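Local structure of probable zinc protease PqqL (Escherichia coli, 6OFT) at residues Met114-Phe117 and Ser118-Asn122; Ala155-Pro158 and Phe159-Asn163; Asn288-Leu291 and Gln292-Ile295; Glu419-Gln422 and Gln423-Asn427. The protein probably acts as a zinc-dependent periplasmic endopeptidase of the M16 family, this chain being the first half of the protein. All blocks are in the same frame, centred on the assembly; numbering follows the deposited sequence.

Contact 1. Residues Met114-Phe117 and Ser118-Asn122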
loop_
_atom_site.group_PDB
_atom_site.type_symbol
_atom_site.label_atom_id
_atom_site.label_comp_id
_atom_site.label_asym_id
_atom_site.label_seq_id
_atom_site.Cartn_x
_atom_site.Cartn_y
_atom_site.Cartn_z
ATOM N N MET A 114 15.699 11.910 18.900
ATOM C CA MET A 114 14.418 12.063 19.610
ATOM C C MET A 114 14.055 13.546 19.810
ATOM O O MET A 114 12.880 13.899 19.740
ATOM C CB MET A 114 14.477 11.354 20.968
ATOM C CG MET A 114 14.416 9.835 20.882
ATOM S SD MET A 114 13.042 9.164 19.907
ATOM C CE MET A 114 11.629 9.724 20.845
ATOM N N ALA A 115 15.066 14.398 20.054
ATOM C CA ALA A 115 14.899 15.845 20.243
ATOM C C ALA A 115 14.418 16.492 18.935
ATOM O O ALA A 115 13.536 17.353 18.979
ATOM C CB ALA A 115 16.196 16.469 20.707
ATOM N N ILE A 116 14.936 16.010 17.772
ATOM C CA ILE A 116 14.512 16.446 16.435
ATOM C C ILE A 116 13.048 16.019 16.199
ATOM O O ILE A 116 12.272 16.815 15.677
ATOM C CB ILE A 116 15.481 15.949 15.322
ATOM C CG1 ILE A 116 16.869 16.641 15.437
ATOM C CG2 ILE A 116 14.880 16.163 13.922
ATOM C CD1 ILE A 116 17.986 16.043 14.607
ATOM N N PHE A 117 12.668 14.783 16.592
ATOM C CA PHE A 117 11.284 14.299 16.436
ATOM C C PHE A 117 10.306 15.151 17.247
ATOM O O PHE A 117 9.212 15.453 16.767
ATOM C CB PHE A 117 11.141 12.809 16.808
ATOM C CG PHE A 117 11.434 11.822 15.693
ATOM C CD1 PHE A 117 10.587 11.713 14.599
ATOM C CD2 PHE A 117 12.521 10.957 15.775
ATOM C CE1 PHE A 117 10.831 10.769 13.594
ATOM C CE2 PHE A 117 12.758 10.007 14.775
ATOM C CZ PHE A 117 11.915 9.923 13.690
ATOM N N SER A 118 10.708 15.545 18.472
ATOM C CA SER A 118 9.905 16.396 19.350
ATOM C C SER A 118 9.564 17.760 18.685
ATOM O O SER A 118 8.427 18.217 18.776
ATOM C CB SER A 118 10.628 16.612 20.671
ATOM O OG SER A 118 9.757 17.210 21.610
ATOM N N GLU A 119 10.530 18.354 17.969
ATOM C CA GLU A 119 10.361 19.613 17.251
ATOM C C GLU A 119 9.622 19.461 15.932
ATOM O O GLU A 119 8.950 20.394 15.517
ATOM C CB GLU A 119 11.701 20.332 17.061
ATOM C CG GLU A 119 12.350 20.627 18.402
ATOM C CD GLU A 119 12.860 22.039 18.560
ATOM O OE1 GLU A 119 13.110 22.715 17.534
ATOM O OE2 GLU A 119 13.009 22.469 19.724
ATOM N N TRP A 120 9.715 18.294 15.268
ATOM C CA TRP A 120 8.931 18.108 14.051
ATOM C C TRP A 120 7.443 18.059 14.451
ATOM O O TRP A 120 6.592 18.517 13.695
ATOM C CB TRP A 120 9.331 16.803 13.346
ATOM C CG TRP A 120 10.605 16.877 12.555
ATOM C CD1 TRP A 120 11.234 18.003 12.100
ATOM C CD2 TRP A 120 11.386 15.767 12.100
ATOM N NE1 TRP A 120 12.348 17.659 11.367
ATOM C CE2 TRP A 120 12.455 16.290 11.335
ATOM C CE3 TRP A 120 11.269 14.367 12.238
ATOM C CZ2 TRP A 120 13.407 15.468 10.720
ATOM C CZ3 TRP A 120 12.212 13.555 11.622
ATOM C CH2 TRP A 120 13.259 14.106 10.866
ATOM N N SER A 121 7.152 17.520 15.663
ATOM C CA SER A 121 5.804 17.379 16.208
ATOM C C SER A 121 5.022 18.691 16.390
ATOM O O SER A 121 3.812 18.680 16.162
ATOM C CB SER A 121 5.832 16.607 17.522
ATOM O OG SER A 121 6.269 15.275 17.303
ATOM N N ASN A 122 5.687 19.794 16.824
ATOM C CA ASN A 122 5.019 21.083 17.094
ATOM C C ASN A 122 5.902 22.354 16.970
ATOM O O ASN A 122 5.413 23.443 17.281
ATOM C CB ASN A 122 4.374 21.044 18.505
ATOM C CG ASN A 122 5.352 21.164 19.657
ATOM O OD1 ASN A 122 6.565 20.925 19.535
ATOM N ND2 ASN A 122 4.844 21.565 20.809
#

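Contact 2. Residues Ala155-Pro158 and Phe159-Asn163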
loop_
_atom_site.group_PDB
_atom_site.type_symbol
_atom_site.label_atom_id
_atom_site.label_comp_id
_atom_site.label_asym_id
_atom_site.label_seq_id
_atom_site.Cartn_x
_atom_site.Cartn_y
_atom_site.Cartn_z
ATOM N N ALA A 155 -3.343 7.313 -16.706
ATOM C CA ALA A 155 -4.320 6.810 -17.688
ATOM C C ALA A 155 -5.341 5.842 -17.053
ATOM O O ALA A 155 -6.521 5.883 -17.407
ATOM C CB ALA A 155 -3.609 6.130 -18.850
ATOM N N ARG A 156 -4.877 4.968 -16.132
ATOM C CA ARG A 156 -5.706 3.986 -15.415
ATOM C C ARG A 156 -6.575 4.645 -14.347
ATOM O O ARG A 156 -7.658 4.139 -14.028
ATOM C CB ARG A 156 -4.786 2.949 -14.746
ATOM C CG ARG A 156 -5.503 1.734 -14.132
ATOM C CD ARG A 156 -4.539 0.680 -13.625
ATOM N NE ARG A 156 -3.848 0.021 -14.736
ATOM C CZ ARG A 156 -2.530 -0.093 -14.841
ATOM N NH1 ARG A 156 -1.737 0.388 -13.892
ATOM N NH2 ARG A 156 -1.993 -0.693 -15.894
ATOM N N ARG A 157 -6.053 5.743 -13.748
ATOM C CA ARG A 157 -6.604 6.491 -12.618
ATOM C C ARG A 157 -8.108 6.748 -12.660
ATOM O O ARG A 157 -8.748 6.398 -11.666
ATOM C CB ARG A 157 -5.853 7.819 -12.431
ATOM C CG ARG A 157 -5.632 8.152 -10.995
ATOM C CD ARG A 157 -4.684 9.309 -10.818
ATOM N NE ARG A 157 -4.585 9.617 -9.396
ATOM C CZ ARG A 157 -5.425 10.418 -8.761
ATOM N NH1 ARG A 157 -6.384 11.040 -9.426
ATOM N NH2 ARG A 157 -5.299 10.619 -7.458
ATOM N N PRO A 158 -8.717 7.343 -13.735
ATOM C CA PRO A 158 -10.170 7.597 -13.699
ATOM C C PRO A 158 -11.023 6.335 -13.593
ATOM O O PRO A 158 -12.127 6.383 -13.047
ATOM C CB PRO A 158 -10.426 8.347 -15.011
ATOM C CG PRO A 158 -9.101 8.910 -15.389
ATOM C CD PRO A 158 -8.138 7.866 -14.994
ATOM N N PHE A 159 -10.517 5.221 -14.133
ATOM C CA PHE A 159 -11.179 3.920 -14.128
ATOM C C PHE A 159 -11.065 3.288 -12.747
ATOM O O PHE A 159 -12.076 2.905 -12.142
ATOM C CB PHE A 159 -10.574 2.986 -15.205
ATOM C CG PHE A 159 -10.693 3.509 -16.621
ATOM C CD1 PHE A 159 -9.746 4.391 -17.138
ATOM C CD2 PHE A 159 -11.768 3.144 -17.429
ATOM C CE1 PHE A 159 -9.883 4.912 -18.436
ATOM C CE2 PHE A 159 -11.903 3.670 -18.718
ATOM C CZ PHE A 159 -10.961 4.548 -19.214
ATOM N N LEU A 160 -9.831 3.220 -12.246
ATOM C CA LEU A 160 -9.499 2.614 -10.965
ATOM C C LEU A 160 -10.055 3.383 -9.764
ATOM O O LEU A 160 -10.562 2.755 -8.833
ATOM C CB LEU A 160 -7.960 2.489 -10.872
ATOM C CG LEU A 160 -7.343 1.474 -9.898
ATOM C CD1 LEU A 160 -7.841 0.050 -10.161
ATOM C CD2 LEU A 160 -5.833 1.489 -10.034
ATOM N N LEU A 161 -9.967 4.731 -9.774
ATOM C CA LEU A 161 -10.370 5.532 -8.618
ATOM C C LEU A 161 -11.721 6.241 -8.756
ATOM O O LEU A 161 -11.974 7.205 -8.030
ATOM C CB LEU A 161 -9.262 6.546 -8.249
ATOM C CG LEU A 161 -7.802 6.040 -8.104
ATOM C CD1 LEU A 161 -6.919 7.137 -7.566
ATOM C CD2 LEU A 161 -7.699 4.813 -7.203
ATOM N N ALA A 162 -12.616 5.757 -9.641
ATOM C CA ALA A 162 -13.946 6.368 -9.783
ATOM C C ALA A 162 -14.665 6.387 -8.418
ATOM O O ALA A 162 -14.595 5.408 -7.673
ATOM C CB ALA A 162 -14.774 5.585 -10.786
ATOM N N ASN A 163 -15.277 7.530 -8.062
ATOM C CA ASN A 163 -16.049 7.731 -6.825
ATOM C C ASN A 163 -15.239 7.610 -5.520
ATOM O O ASN A 163 -15.813 7.319 -4.474
ATOM C CB ASN A 163 -17.273 6.803 -6.788
ATOM C CG ASN A 163 -18.205 6.944 -7.961
ATOM O OD1 ASN A 163 -18.328 8.004 -8.569
ATOM N ND2 ASN A 163 -18.882 5.872 -8.302
#

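Contact 3. Residues Asn288-Leu291 and Gln292-Ile295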
loop_
_atom_site.group_PDB
_atom_site.type_symbol
_atom_site.label_atom_id
_atom_site.label_comp_id
_atom_site.label_asym_id
_atom_site.label_seq_id
_atom_site.Cartn_x
_atom_site.Cartn_y
_atom_site.Cartn_z
ATOM N N ASN A 288 -3.396 -17.727 -10.366
ATOM C CA ASN A 288 -1.950 -17.658 -10.614
ATOM C C ASN A 288 -1.357 -19.037 -10.803
ATOM O O ASN A 288 -0.601 -19.249 -11.749
ATOM C CB ASN A 288 -1.233 -16.916 -9.464
ATOM C CG ASN A 288 -1.527 -15.441 -9.461
ATOM O OD1 ASN A 288 -2.023 -14.916 -10.448
ATOM N ND2 ASN A 288 -1.227 -14.734 -8.365
ATOM N N GLN A 289 -1.703 -19.966 -9.887
ATOM C CA GLN A 289 -1.280 -21.369 -9.874
ATOM C C GLN A 289 -1.677 -22.035 -11.194
ATOM O O GLN A 289 -0.794 -22.509 -11.904
ATOM C CB GLN A 289 -1.881 -22.097 -8.642
ATOM C CG GLN A 289 -1.581 -23.595 -8.545
ATOM C CD GLN A 289 -1.933 -24.176 -7.191
ATOM O OE1 GLN A 289 -2.983 -24.802 -7.004
ATOM N NE2 GLN A 289 -1.046 -24.000 -6.218
ATOM N N ARG A 290 -2.976 -21.984 -11.569
ATOM C CA ARG A 290 -3.461 -22.586 -12.814
ATOM C C ARG A 290 -2.763 -22.045 -14.048
ATOM O O ARG A 290 -2.293 -22.843 -14.846
ATOM C CB ARG A 290 -4.984 -22.502 -12.958
ATOM C CG ARG A 290 -5.495 -23.642 -13.831
ATOM C CD ARG A 290 -6.984 -23.643 -13.970
ATOM N NE ARG A 290 -7.635 -24.294 -12.838
ATOM C CZ ARG A 290 -8.950 -24.367 -12.699
ATOM N NH1 ARG A 290 -9.751 -23.854 -13.622
ATOM N NH2 ARG A 290 -9.476 -24.958 -11.637
ATOM N N LEU A 291 -2.635 -20.707 -14.179
ATOM C CA LEU A 291 -1.948 -20.095 -15.319
ATOM C C LEU A 291 -0.483 -20.544 -15.429
ATOM O O LEU A 291 -0.037 -20.883 -16.530
ATOM C CB LEU A 291 -2.051 -18.557 -15.277
ATOM C CG LEU A 291 -1.545 -17.806 -16.522
ATOM C CD1 LEU A 291 -2.381 -18.130 -17.763
ATOM C CD2 LEU A 291 -1.537 -16.316 -16.285
ATOM N N GLN A 292 0.250 -20.562 -14.295
ATOM C CA GLN A 292 1.651 -20.984 -14.246
ATOM C C GLN A 292 1.829 -22.463 -14.573
ATOM O O GLN A 292 2.835 -22.820 -15.186
ATOM C CB GLN A 292 2.303 -20.646 -12.898
ATOM C CG GLN A 292 2.692 -19.174 -12.747
ATOM C CD GLN A 292 3.632 -18.685 -13.833
ATOM O OE1 GLN A 292 3.270 -17.839 -14.663
ATOM N NE2 GLN A 292 4.855 -19.211 -13.858
ATOM N N GLU A 293 0.850 -23.310 -14.186
ATOM C CA GLU A 293 0.850 -24.754 -14.451
ATOM C C GLU A 293 0.654 -24.995 -15.948
ATOM O O GLU A 293 1.320 -25.864 -16.517
ATOM C CB GLU A 293 -0.269 -25.457 -13.659
ATOM C CG GLU A 293 -0.040 -25.596 -12.161
ATOM C CD GLU A 293 -1.259 -25.960 -11.321
ATOM O OE1 GLU A 293 -2.401 -25.644 -11.730
ATOM O OE2 GLU A 293 -1.066 -26.559 -10.239
ATOM N N ARG A 294 -0.255 -24.214 -16.584
ATOM C CA ARG A 294 -0.540 -24.286 -18.019
ATOM C C ARG A 294 0.651 -23.796 -18.853
ATOM O O ARG A 294 0.952 -24.395 -19.887
ATOM C CB ARG A 294 -1.821 -23.514 -18.371
ATOM C CG ARG A 294 -3.098 -24.192 -17.875
ATOM C CD ARG A 294 -4.343 -23.610 -18.512
ATOM N NE ARG A 294 -5.401 -24.614 -18.610
ATOM C CZ ARG A 294 -6.620 -24.488 -18.090
ATOM N NH1 ARG A 294 -7.509 -25.463 -18.226
ATOM N NH2 ARG A 294 -6.962 -23.380 -17.438
ATOM N N ILE A 295 1.354 -22.745 -18.392
ATOM C CA ILE A 295 2.527 -22.207 -19.095
ATOM C C ILE A 295 3.708 -23.178 -18.998
ATOM O O ILE A 295 4.295 -23.525 -20.024
ATOM C CB ILE A 295 2.889 -20.759 -18.631
ATOM C CG1 ILE A 295 1.841 -19.735 -19.138
ATOM C CG2 ILE A 295 4.312 -20.347 -19.082
ATOM C CD1 ILE A 295 1.793 -18.415 -18.355
#

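Contact 4. Residues Glu419-Gln422 and Gln423-Asn427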
loop_
_atom_site.group_PDB
_atom_site.type_symbol
_atom_site.label_atom_id
_atom_site.label_comp_id
_atom_site.label_asym_id
_atom_site.label_seq_id
_atom_site.Cartn_x
_atom_site.Cartn_y
_atom_site.Cartn_z
ATOM N N GLU A 419 -18.860 -19.834 -4.563
ATOM C CA GLU A 419 -19.832 -18.799 -4.214
ATOM C C GLU A 419 -19.233 -17.408 -4.402
ATOM O O GLU A 419 -19.865 -16.555 -5.038
ATOM C CB GLU A 419 -20.310 -18.968 -2.771
ATOM C CG GLU A 419 -21.634 -18.275 -2.505
ATOM C CD GLU A 419 -21.806 -17.790 -1.083
ATOM O OE1 GLU A 419 -21.534 -18.570 -0.142
ATOM O OE2 GLU A 419 -22.220 -16.621 -0.911
ATOM N N LYS A 420 -18.009 -17.196 -3.873
ATOM C CA LYS A 420 -17.272 -15.941 -3.952
ATOM C C LYS A 420 -16.883 -15.592 -5.385
ATOM O O LYS A 420 -16.943 -14.409 -5.766
ATOM C CB LYS A 420 -16.031 -15.982 -3.052
ATOM C CG LYS A 420 -16.273 -15.415 -1.672
ATOM C CD LYS A 420 -15.353 -14.230 -1.399
ATOM C CE LYS A 420 -15.182 -13.901 0.067
ATOM N NZ LYS A 420 -16.479 -13.725 0.782
ATOM N N TRP A 421 -16.483 -16.614 -6.179
ATOM C CA TRP A 421 -16.155 -16.441 -7.592
ATOM C C TRP A 421 -17.397 -15.995 -8.382
ATOM O O TRP A 421 -17.312 -15.059 -9.183
ATOM C CB TRP A 421 -15.586 -17.719 -8.202
ATOM C CG TRP A 421 -15.186 -17.532 -9.637
ATOM C CD1 TRP A 421 -15.919 -17.851 -10.746
ATOM C CD2 TRP A 421 -13.976 -16.929 -10.111
ATOM N NE1 TRP A 421 -15.223 -17.517 -11.882
ATOM C CE2 TRP A 421 -14.032 -16.933 -11.523
ATOM C CE3 TRP A 421 -12.801 -16.474 -9.479
ATOM C CZ2 TRP A 421 -12.970 -16.475 -12.316
ATOM C CZ3 TRP A 421 -11.770 -15.981 -10.265
ATOM C CH2 TRP A 421 -11.864 -15.979 -11.667
ATOM N N GLN A 422 -18.546 -16.658 -8.159
ATOM C CA GLN A 422 -19.785 -16.276 -8.835
ATOM C C GLN A 422 -20.201 -14.844 -8.482
ATOM O O GLN A 422 -20.662 -14.115 -9.362
ATOM C CB GLN A 422 -20.913 -17.275 -8.568
ATOM C CG GLN A 422 -21.965 -17.259 -9.673
ATOM C CD GLN A 422 -23.261 -17.888 -9.247
ATOM O OE1 GLN A 422 -24.162 -17.213 -8.754
ATOM N NE2 GLN A 422 -23.386 -19.190 -9.438
ATOM N N GLN A 423 -20.009 -14.428 -7.218
ATOM C CA GLN A 423 -20.317 -13.059 -6.770
ATOM C C GLN A 423 -19.411 -12.021 -7.445
ATOM O O GLN A 423 -19.904 -10.985 -7.903
ATOM C CB GLN A 423 -20.217 -12.951 -5.251
ATOM C CG GLN A 423 -21.398 -13.594 -4.534
ATOM C CD GLN A 423 -21.135 -13.802 -3.061
ATOM O OE1 GLN A 423 -19.991 -13.765 -2.595
ATOM N NE2 GLN A 423 -22.197 -14.040 -2.299
ATOM N N LEU A 424 -18.125 -12.329 -7.517
ATOM C CA LEU A 424 -17.114 -11.451 -8.150
ATOM C C LEU A 424 -17.436 -11.308 -9.635
ATOM O O LEU A 424 -17.400 -10.225 -10.109
ATOM C CB LEU A 424 -15.715 -12.034 -7.980
ATOM C CG LEU A 424 -14.597 -11.297 -8.706
ATOM C CD1 LEU A 424 -14.384 -9.920 -8.126
ATOM C CD2 LEU A 424 -13.308 -12.076 -8.675
ATOM N N ARG A 425 -17.820 -12.372 -10.280
ATOM C CA ARG A 425 -18.102 -12.364 -11.732
ATOM C C ARG A 425 -19.415 -11.624 -12.054
ATOM O O ARG A 425 -19.589 -11.268 -13.191
ATOM C CB ARG A 425 -18.035 -13.794 -12.276
ATOM C CG ARG A 425 -16.657 -14.428 -12.207
ATOM C CD ARG A 425 -15.726 -13.849 -13.242
ATOM N NE ARG A 425 -15.924 -14.486 -14.521
ATOM C CZ ARG A 425 -15.564 -13.978 -15.682
ATOM N NH1 ARG A 425 -14.960 -12.812 -15.746
ATOM N NH2 ARG A 425 -15.805 -14.645 -16.777
ATOM N N LYS A 426 -20.306 -11.423 -11.108
ATOM C CA LYS A 426 -21.559 -10.676 -11.346
ATOM C C LYS A 426 -21.334 -9.202 -10.971
ATOM O O LYS A 426 -22.246 -8.434 -11.120
ATOM C CB LYS A 426 -22.659 -11.236 -10.447
ATOM C CG LYS A 426 -23.254 -12.572 -10.844
ATOM C CD LYS A 426 -23.273 -12.887 -12.310
ATOM C CE LYS A 426 -24.058 -14.145 -12.639
ATOM N NZ LYS A 426 -25.157 -13.891 -13.599
ATOM N N ASN A 427 -20.163 -8.842 -10.487
ATOM C CA ASN A 427 -19.863 -7.456 -10.051
ATOM C C ASN A 427 -19.844 -6.519 -11.270
ATOM O O ASN A 427 -19.026 -6.702 -12.140
ATOM C CB ASN A 427 -18.631 -7.439 -9.151
ATOM C CG ASN A 427 -18.183 -6.093 -8.655
ATOM O OD1 ASN A 427 -18.716 -5.079 -9.033
ATOM N ND2 ASN A 427 -17.184 -6.099 -7.796
#

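Contact 1. Residues Met114-Phe117 and Ser118-Asn122
I116 and W120 sit one turn apart on helix 107-122, joined by the backbone bond from W120 N to I116 O (3.0 Å), with comparable i to i+4 bonds from S118 to M114 and from S121 to F117. The indole of W120 lies back along the helix, its CG beside the backbone N and anti to the carbonyl carbon (chi1 -78°), which carries the ring over the preceding turn. There I116 CG2 rises against one face, 3.7 Å from the centroid of the six-membered ring, a CH-pi contact that leans toward the CE2-CZ2 side. The benzo edge of the same indole, CE3 and CZ3, is directed at the face of F117 in a T-shaped pair with planes at 86°; CE3 comes within 3.6 Å of F117 CD1. With an alanine in place of W120, the F117 face is likely to lose its aromatic edge and I116 CG2 the ring it packs on. Farther along, S121 OG bonds to F117 O (3.0 Å), on the opposite face of that carbonyl from S121 N, so one oxygen takes two donors. F117 also packs on L34 and L36 of strand 31-38, and W120 meets F61. This is the helix-on-sheet core of the M16 fold, with W120 about 9 Å, side chain to side chain, from E57, the predicted catalytic base.

Contact 2. Residues Ala155-Pro158 and Phe159-Asn163
R157 and L161 meet because the arginine runs extended from CG to NE (chi2 169°, chi3 177°) while L161 holds CG beside its backbone N (chi1 -50°), bringing CD1 against one face of the guanidinium. This is the C-terminal turn of helix 148-160, where P158 kinks the helix and L161 is the first residue to leave helical angles. The methyl L161 CD1 lies 3.8 Å from R157 CZ and also touches R157 CG. The polar rim of that group is taken up elsewhere, by L167 O and the hydroxyl of Y93. R156 and L160 extend alongside one another, R156 CD 3.9 Å from L160 CD2; beyond this apolar stem R156 forms a salt bridge with E433 on strand 430-436, tying the helix to the second sheet. On the backbone, L160 N bonds to R156 O, and L161 N closes the last turn on R157 O at 2.8 Å. F159 turns its ring edge to two carbonyls of the preceding turn, R156 O and A155 O, the latter lying 3.6 Å from F159 CD1.

Contact 3. Residues Asn288-Leu291 and Gln292-Ile295
E293 and Q289 meet one turn apart on helix 271-296, and the glutamate is the side chain to follow. Its CB starts 3.5 Å from Q289 O. With CG beside the backbone N (chi1 -73°), the chain doubles back along the helix, and CG comes still nearer to that carbonyl oxygen, 3.2 Å from Q289 O. The chain then extends. CD lies 3.7 Å from Q289 CG, and the two carboxylate oxygens part: OE2 rests against the same methylene, 3.5 Å from Q289 CG, while OE1 turns to R290 CA and finds a weak bond with the hydroxyl of Y466. Carboxylate and amide planes are 33° apart, and the glutamate touches Q289 mainly at its CG methylene. Q289 O is also the acceptor of E293 N.

On the next strip of the helix R290 and R294 run alongside each other, R294 NH2 resting 3.5 Å from R290 CD, with the guanidinium planes almost perpendicular (87°). Both like charges have opposite ones near: R290 forms a salt bridge with E354, and R294 NE a long, weak pair with E299. L291 and I295 supply the apolar strip, L291 CG to I295 CD1.

The helix thus lies in the second alpha/beta domain with L291 and I295 on I303 of strand 303-314, R290 packed on T344 and I345 of helix 331-348, and Q289 facing D357 and V358 of helix 352-371.

Contact 4. Residues Glu419-Gln422 and Gln423-Asn427
The C-terminal end of helix 414-425, part of the helical layer beside the second, five-stranded sheet, carries the W421-R425 pair one turn apart. R425 CG lies over one face of the indole, 3.7 Å from the centroid of the five-membered ring, a CH-pi contact whose closest atom is W421 NE1. R425 CG is put there by chi1 (-65°), beside the backbone N; the later bends at chi2 and chi3 lead CD past CE2 and CZ2. Beyond it the guanidinium, tilted 39° to the ring, leaves the indole for D346, to which R425 NH2 makes a salt bridge. W421 NE1 hydrogen-bonds the other carboxylate oxygen of D346, so one aspartate on helix 331-348 grips both members of the pair; such pairing probably favours the charged form of that aspartate. An alanine in place of W421 removes the flat surface under R425 CG and the NE1 donor, and is likely to leave D346 with one partner fewer and the arginine stem freer to turn. The indole also meets F322 and packs on L283, L342 and I345.

On another side of the helix, E419 OE2 comes 2.9 Å from Q423 NE2, the two flat groups turned 77° apart. Q423 CG meanwhile lies 3.4 Å from E419 O. Along the backbone, R425 N gives W421 O a 2.9 Å bond; K426 N reaches Q422 O only weakly, and N427 N bonds L424 O at 3.1 Å.

Running from the N terminus, the four contacts follow in series; each spans one or two helical turns, so none closes a long loop and none nests in or crosses another. Contact 1 lies on a helix against the first sheet, near the predicted zinc site. Contact 2, about 38 Å away between centres, ends helix 148-160 where it leans on strands of the second sheet, joining the helix of the first domain to the sheet of the second. Contacts 3 and 4 both belong to the helical side of the second domain, on the same side of the chain's centre, with nearest atoms about 8 Å apart; helix 331-348 touches both. Contacts 1 and 3 lie on opposite sides of that centre.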